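Local coordinates for protein 2,3-dihydroxybenzoate-AMP ligase (Bacillus subtilis, PDB 1MDB) that is an AMP-binding enzyme of the ANL superfamily, its pocket occupied in this model by adenosine monophosphate and 2,3-dihydroxy-benzoic acid, at residues S133-Y137 / R138-R142; G158-E162 / F163-E167. All coordinates share one frame; numbering follows the deposited sequence.

How the contacts relate
Contacts 1 and 2 are a helix cap and a beta turn, one after the other in sequence, whose centres lie about 12 Å apart and whose strands belong to the same mixed sheet. Contact 1 starts the helix 137-147; contact 2 lies at the outer end of that sheet and folds back against the helix. Arginine side chains join them: R142 NH2 is 2.6 Å from E161 OE1 and R142 NE 2.9 Å from E162 OE2, both salt bridges. The ring of F163 adds apolar packing, its CZ 3.9 Å from R142 CG. None of the residues lining the adenosine monophosphate and 2,3-dihydroxy-benzoic acid pockets belongs to either contact.

Contact 1: S133-Y137 / R138-R142; sequences SGFDY and RSLAR
D136 is the N-cap of helix 137-147, its side chain turned to the backbone N-H groups of R138 and S139, where strand 135-136 runs directly into the helix. With CG anti to the backbone N (chi1 -177°), the aspartate folds forward over the first turn. D136 CB passes 4.2 Å from S139 OG. OD1 is the capping atom, though its exact place is doubtful, being too close to R138 CD. D136 OD2 lies 2.7 Å from R138 NH1 in a salt bridge that approaches from above the carboxylate plane, the two flat groups standing 63° apart; E161 provides NH1 with a second carboxylate. The backbone joins in, for D136 O accepts a hydrogen bond from the S139 hydroxyl, with S139 OG 2.7 Å from that oxygen. On the apolar side F135 and L140 cross nearly at right angles, F135 CE2 meeting L140 CB at 3.8 Å along the ring edge. CD2 of F135 also lies over the centre of the Y137 ring, while Y137 OH goes to P107 O. Water 1 donates to D136 OD2 at 2.9 Å and accepts from R142 NH1 at 2.8 Å, linking the cap to the next turn.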
ATOM      1  N   SER A 133       2.714 -13.597  14.168  1.00 33.98           N
ATOM      2  CA  SER A 133       4.134 -13.423  13.940  1.00 33.65           C
ATOM      3  C   SER A 133       4.881 -13.193  15.237  1.00 33.04           C
ATOM      4  O   SER A 133       5.716 -12.291  15.328  1.00 33.74           O
ATOM      5  CB  SER A 133       4.348 -12.237  12.996  1.00 35.02           C
ATOM      6  OG  SER A 133       5.684 -12.176  12.537  1.00 37.00           O
ATOM      7  N   GLY A 134       4.571 -13.998  16.248  1.00 32.78           N
ATOM      8  CA  GLY A 134       5.251 -13.866  17.524  1.00 34.00           C
ATOM      9  C   GLY A 134       4.840 -12.715  18.426  1.00 34.14           C
ATOM     10  O   GLY A 134       5.433 -12.530  19.493  1.00 35.50           O
ATOM     11  N   PHE A 135       3.840 -11.936  18.022  1.00 32.86           N
ATOM     12  CA  PHE A 135       3.386 -10.822  18.853  1.00 33.08           C
ATOM     13  C   PHE A 135       1.972 -11.055  19.383  1.00 31.66           C
ATOM     14  O   PHE A 135       1.061 -11.396  18.629  1.00 32.28           O
ATOM     15  CB  PHE A 135       3.420  -9.512  18.065  1.00 32.11           C
ATOM     16  CG  PHE A 135       3.078  -8.303  18.891  1.00 29.63           C
ATOM     17  CD1 PHE A 135       3.976  -7.810  19.833  1.00 28.78           C
ATOM     18  CD2 PHE A 135       1.844  -7.670  18.747  1.00 27.19           C
ATOM     19  CE1 PHE A 135       3.648  -6.704  20.621  1.00 27.21           C
ATOM     20  CE2 PHE A 135       1.506  -6.570  19.524  1.00 21.85           C
ATOM     21  CZ  PHE A 135       2.405  -6.084  20.462  1.00 24.92           C
ATOM     22  N   ASP A 136       1.801 -10.877  20.688  1.00 33.33           N
ATOM     23  CA  ASP A 136       0.505 -11.060  21.336  1.00 32.45           C
ATOM     24  C   ASP A 136      -0.209  -9.703  21.318  1.00 31.91           C
ATOM     25  O   ASP A 136       0.169  -8.782  22.047  1.00 32.70           O
ATOM     26  CB  ASP A 136       0.702 -11.532  22.779  1.00 34.53           C
ATOM     27  CG  ASP A 136      -0.611 -11.818  23.482  1.00 38.03           C
ATOM     28  OD1 ASP A 136      -1.526 -10.966  23.389  1.00 37.33           O
ATOM     29  OD2 ASP A 136      -0.726 -12.882  24.128  1.00 37.05           O
ATOM     30  N   TYR A 137      -1.236  -9.579  20.484  1.00 30.37           N
ATOM     31  CA  TYR A 137      -1.946  -8.313  20.369  1.00 28.49           C
ATOM     32  C   TYR A 137      -2.873  -7.956  21.522  1.00 28.53           C
ATOM     33  O   TYR A 137      -3.322  -6.810  21.618  1.00 29.23           O
ATOM     34  CB  TYR A 137      -2.692  -8.243  19.028  1.00 28.63           C
ATOM     35  CG  TYR A 137      -1.763  -8.152  17.822  1.00 28.68           C
ATOM     36  CD1 TYR A 137      -1.051  -9.273  17.373  1.00 29.33           C
ATOM     37  CD2 TYR A 137      -1.566  -6.941  17.159  1.00 26.64           C
ATOM     38  CE1 TYR A 137      -0.162  -9.183  16.293  1.00 29.26           C
ATOM     39  CE2 TYR A 137      -0.683  -6.838  16.086  1.00 27.99           C
ATOM     40  CZ  TYR A 137       0.017  -7.963  15.659  1.00 30.76           C
ATOM     41  OH  TYR A 137       0.908  -7.865  14.616  1.00 30.90           O
ATOM     42  N   ARG A 138      -3.166  -8.911  22.404  1.00 28.35           N
ATOM     43  CA  ARG A 138      -4.016  -8.589  23.548  1.00 27.27           C
ATOM     44  C   ARG A 138      -3.226  -7.718  24.512  1.00 27.20           C
ATOM     45  O   ARG A 138      -3.796  -6.892  25.221  1.00 30.08           O
ATOM     46  CB  ARG A 138      -4.471  -9.837  24.296  1.00 27.53           C
ATOM     47  CG  ARG A 138      -4.973 -10.954  23.435  1.00 29.04           C
ATOM     48  CD  ARG A 138      -4.010 -12.093  23.618  1.00 33.00           C
ATOM     49  NE  ARG A 138      -4.519 -13.346  23.105  1.00 38.67           N
ATOM     50  CZ  ARG A 138      -3.937 -14.513  23.333  1.00 39.49           C
ATOM     51  NH1 ARG A 138      -2.825 -14.570  24.061  1.00 36.74           N
ATOM     52  NH2 ARG A 138      -4.487 -15.619  22.859  1.00 41.72           N
ATOM     53  N   SER A 139      -1.911  -7.913  24.554  1.00 26.53           N
ATOM     54  CA  SER A 139      -1.081  -7.114  25.441  1.00 27.54           C
ATOM     55  C   SER A 139      -1.074  -5.699  24.873  1.00 25.67           C
ATOM     56  O   SER A 139      -1.030  -4.723  25.618  1.00 26.74           O
ATOM     57  CB  SER A 139       0.349  -7.684  25.528  1.00 26.84           C
ATOM     58  OG  SER A 139       1.008  -7.612  24.276  1.00 33.88           O
ATOM     59  N   LEU A 140      -1.123  -5.588  23.549  1.00 25.53           N
ATOM     60  CA  LEU A 140      -1.175  -4.274  22.916  1.00 24.67           C
ATOM     61  C   LEU A 140      -2.544  -3.676  23.287  1.00 24.48           C
ATOM     62  O   LEU A 140      -2.646  -2.505  23.645  1.00 24.74           O
ATOM     63  CB  LEU A 140      -1.043  -4.402  21.391  1.00 25.62           C
ATOM     64  CG  LEU A 140      -1.309  -3.134  20.563  1.00 27.40           C
ATOM     65  CD1 LEU A 140      -0.437  -1.997  21.075  1.00 23.77           C
ATOM     66  CD2 LEU A 140      -1.042  -3.402  19.067  1.00 24.40           C
ATOM     67  N   ALA A 141      -3.591  -4.494  23.217  1.00 23.82           N
ATOM     68  CA  ALA A 141      -4.936  -4.023  23.572  1.00 26.48           C
ATOM     69  C   ALA A 141      -4.927  -3.487  25.005  1.00 26.77           C
ATOM     70  O   ALA A 141      -5.494  -2.429  25.290  1.00 26.79           O
ATOM     71  CB  ALA A 141      -5.953  -5.169  23.450  1.00 24.24           C
ATOM     72  N   ARG A 142      -4.275  -4.220  25.906  1.00 27.49           N
ATOM     73  CA  ARG A 142      -4.210  -3.803  27.297  1.00 29.53           C
ATOM     74  C   ARG A 142      -3.517  -2.466  27.411  1.00 30.31           C
ATOM     75  O   ARG A 142      -3.928  -1.614  28.197  1.00 32.54           O
ATOM     76  CB  ARG A 142      -3.490  -4.853  28.145  1.00 29.51           C
ATOM     77  CG  ARG A 142      -4.241  -6.173  28.197  1.00 27.99           C
ATOM     78  CD  ARG A 142      -3.640  -7.167  29.171  1.00 26.80           C
ATOM     79  NE  ARG A 142      -4.333  -8.441  29.054  1.00 25.15           N
ATOM     80  CZ  ARG A 142      -3.922  -9.445  28.289  1.00 27.11           C
ATOM     81  NH1 ARG A 142      -2.802  -9.340  27.583  1.00 32.56           N
ATOM     82  NH2 ARG A 142      -4.659 -10.538  28.190  1.00 27.44           N
TER
HETATM   83  O   HOH W   1      -2.134 -11.771  26.397  1.00 36.35           O

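Contact 2: G158-E162 / F163-E167; sequences GEAEE and FLPLE
A160 and F163 close a type II' beta turn, the tight reversal that leads from strand 154-157 towards strand 164-165. These two strands pair in parallel, so the turn is not that of a beta hairpin. Ahead of the turn, G158 is linked through water 2 to E167, at the end of 163-167; the water accepts firmly from E167 N at 2.8 Å and only weakly from G158 N. E159 turns its carboxylate back towards the turn, where OE2 receives a weak bond from E161 N, while its own N donates to D130. A160 then points its methyl group at the returning chain: A160 CB lies 3.6 Å from P165 CG and 3.5 Å from P165 N, so the methyl rests on the proline ring and the peptide before it. A160 O accepts from F163 N at 3.0 Å, with the donor well above the carbonyl plane. E161 takes the first corner with a positive phi of 60°, and its carboxylate, like that of E162, meets R142. At the second corner E162 bends at chi2 (-96°) and lays its chain along the phenylalanine. E162 CG stands almost exactly on the F163 ring normal, 4.0 Å from the centroid, in a CH-pi contact; farther out the carboxylate is stacked on the same ring, 12° from parallel, E162 OE2 lying 3.7 Å from F163 CZ. F163 itself packs against A141 and Q145 of helix 137-147, L164 pairs by backbone bonds with I154 and V156 of strand 154-157, and L166 reaches helices 53-70 and 86-98.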
ATOM      1  N   GLY A 158      -9.668 -15.223  17.696  1.00 34.10           N
ATOM      2  CA  GLY A 158      -8.835 -16.240  18.315  1.00 36.27           C
ATOM      3  C   GLY A 158      -9.120 -16.264  19.808  1.00 38.13           C
ATOM      4  O   GLY A 158     -10.226 -15.918  20.230  1.00 37.82           O
ATOM      5  N   GLU A 159      -8.134 -16.656  20.610  1.00 36.83           N
ATOM      6  CA  GLU A 159      -8.305 -16.706  22.058  1.00 37.61           C
ATOM      7  C   GLU A 159      -8.360 -15.283  22.610  1.00 37.29           C
ATOM      8  O   GLU A 159      -7.334 -14.618  22.766  1.00 35.99           O
ATOM      9  CB  GLU A 159      -7.150 -17.478  22.702  1.00 39.99           C
ATOM     10  CG  GLU A 159      -7.247 -17.590  24.212  1.00 45.47           C
ATOM     11  CD  GLU A 159      -8.551 -18.227  24.667  1.00 47.29           C
ATOM     12  OE1 GLU A 159      -8.836 -19.361  24.223  1.00 49.03           O
ATOM     13  OE2 GLU A 159      -9.286 -17.595  25.464  1.00 49.32           O
ATOM     14  N   ALA A 160      -9.572 -14.833  22.914  1.00 35.69           N
ATOM     15  CA  ALA A 160      -9.810 -13.485  23.412  1.00 36.16           C
ATOM     16  C   ALA A 160      -9.390 -13.180  24.841  1.00 35.78           C
ATOM     17  O   ALA A 160      -9.226 -12.016  25.196  1.00 34.73           O
ATOM     18  CB  ALA A 160     -11.291 -13.139  23.237  1.00 37.34           C
ATOM     19  N   GLU A 161      -9.215 -14.207  25.662  1.00 36.71           N
ATOM     20  CA  GLU A 161      -8.861 -13.996  27.064  1.00 36.89           C
ATOM     21  C   GLU A 161      -9.977 -13.165  27.705  1.00 36.85           C
ATOM     22  O   GLU A 161     -11.146 -13.533  27.581  1.00 39.28           O
ATOM     23  CB  GLU A 161      -7.485 -13.316  27.184  1.00 38.73           C
ATOM     24  CG  GLU A 161      -6.410 -14.251  27.766  1.00 39.88           C
ATOM     25  CD  GLU A 161      -5.007 -14.043  27.189  1.00 43.20           C
ATOM     26  OE1 GLU A 161      -4.447 -12.928  27.288  1.00 41.40           O
ATOM     27  OE2 GLU A 161      -4.454 -15.018  26.638  1.00 44.04           O
ATOM     28  N   GLU A 162      -9.654 -12.057  28.367  1.00 34.83           N
ATOM     29  CA  GLU A 162     -10.694 -11.255  29.005  1.00 34.70           C
ATOM     30  C   GLU A 162     -11.507 -10.369  28.058  1.00 35.54           C
ATOM     31  O   GLU A 162     -12.462  -9.709  28.486  1.00 34.60           O
ATOM     32  CB  GLU A 162     -10.109 -10.363  30.101  1.00 31.11           C
ATOM     33  CG  GLU A 162      -9.383  -9.127  29.589  1.00 33.17           C
ATOM     34  CD  GLU A 162      -7.887  -9.334  29.485  1.00 32.78           C
ATOM     35  OE1 GLU A 162      -7.467 -10.412  29.016  1.00 33.63           O
ATOM     36  OE2 GLU A 162      -7.138  -8.415  29.863  1.00 33.09           O
ATOM     37  N   PHE A 163     -11.135 -10.349  26.782  1.00 34.39           N
ATOM     38  CA  PHE A 163     -11.834  -9.518  25.810  1.00 32.55           C
ATOM     39  C   PHE A 163     -12.968 -10.261  25.106  1.00 31.98           C
ATOM     40  O   PHE A 163     -13.431 -11.286  25.601  1.00 33.43           O
ATOM     41  CB  PHE A 163     -10.820  -8.949  24.811  1.00 29.61           C
ATOM     42  CG  PHE A 163      -9.751  -8.114  25.461  1.00 28.76           C
ATOM     43  CD1 PHE A 163      -8.423  -8.527  25.461  1.00 27.71           C
ATOM     44  CD2 PHE A 163     -10.084  -6.921  26.109  1.00 28.74           C
ATOM     45  CE1 PHE A 163      -7.442  -7.765  26.098  1.00 28.84           C
ATOM     46  CE2 PHE A 163      -9.116  -6.155  26.744  1.00 24.27           C
ATOM     47  CZ  PHE A 163      -7.788  -6.578  26.740  1.00 26.04           C
ATOM     48  N   LEU A 164     -13.426  -9.750  23.965  1.00 29.30           N
ATOM     49  CA  LEU A 164     -14.533 -10.389  23.254  1.00 29.84           C
ATOM     50  C   LEU A 164     -14.128 -11.267  22.070  1.00 29.73           C
ATOM     51  O   LEU A 164     -13.478 -10.803  21.133  1.00 29.57           O
ATOM     52  CB  LEU A 164     -15.526  -9.327  22.767  1.00 29.73           C
ATOM     53  CG  LEU A 164     -16.102  -8.367  23.814  1.00 31.25           C
ATOM     54  CD1 LEU A 164     -16.913  -7.278  23.112  1.00 31.63           C
ATOM     55  CD2 LEU A 164     -16.975  -9.130  24.807  1.00 29.82           C
ATOM     56  N   PRO A 165     -14.516 -12.553  22.101  1.00 31.11           N
ATOM     57  CA  PRO A 165     -14.200 -13.498  21.028  1.00 31.08           C
ATOM     58  C   PRO A 165     -14.978 -13.123  19.774  1.00 32.40           C
ATOM     59  O   PRO A 165     -16.207 -13.085  19.793  1.00 32.88           O
ATOM     60  CB  PRO A 165     -14.672 -14.841  21.594  1.00 33.24           C
ATOM     61  CG  PRO A 165     -14.584 -14.643  23.088  1.00 33.45           C
ATOM     62  CD  PRO A 165     -15.135 -13.256  23.241  1.00 32.82           C
ATOM     63  N   LEU A 166     -14.269 -12.832  18.691  1.00 30.53           N
ATOM     64  CA  LEU A 166     -14.926 -12.486  17.447  1.00 31.70           C
ATOM     65  C   LEU A 166     -15.915 -13.575  17.050  1.00 34.88           C
ATOM     66  O   LEU A 166     -17.023 -13.276  16.603  1.00 33.61           O
ATOM     67  CB  LEU A 166     -13.895 -12.318  16.330  1.00 31.18           C
ATOM     68  CG  LEU A 166     -14.465 -12.063  14.929  1.00 30.66           C
ATOM     69  CD1 LEU A 166     -15.302 -10.790  14.929  1.00 28.33           C
ATOM     70  CD2 LEU A 166     -13.314 -11.940  13.929  1.00 31.16           C
ATOM     71  N   GLU A 167     -15.510 -14.833  17.228  1.00 36.30           N
ATOM     72  CA  GLU A 167     -16.340 -15.977  16.856  1.00 40.24           C
ATOM     73  C   GLU A 167     -17.684 -16.049  17.573  1.00 40.65           C
ATOM     74  O   GLU A 167     -18.624 -16.658  17.065  1.00 40.12           O
ATOM     75  CB  GLU A 167     -15.581 -17.290  17.087  1.00 42.50           C
ATOM     76  CG  GLU A 167     -15.416 -17.666  18.553  1.00 47.74           C
ATOM     77  CD  GLU A 167     -14.644 -18.966  18.748  1.00 50.80           C
ATOM     78  OE1 GLU A 167     -14.451 -19.378  19.911  1.00 52.55           O
ATOM     79  OE2 GLU A 167     -14.227 -19.574  17.740  1.00 52.62           O
TER
HETATM   80  O   HOH W   2     -12.954 -15.539  18.078  1.00 34.49           O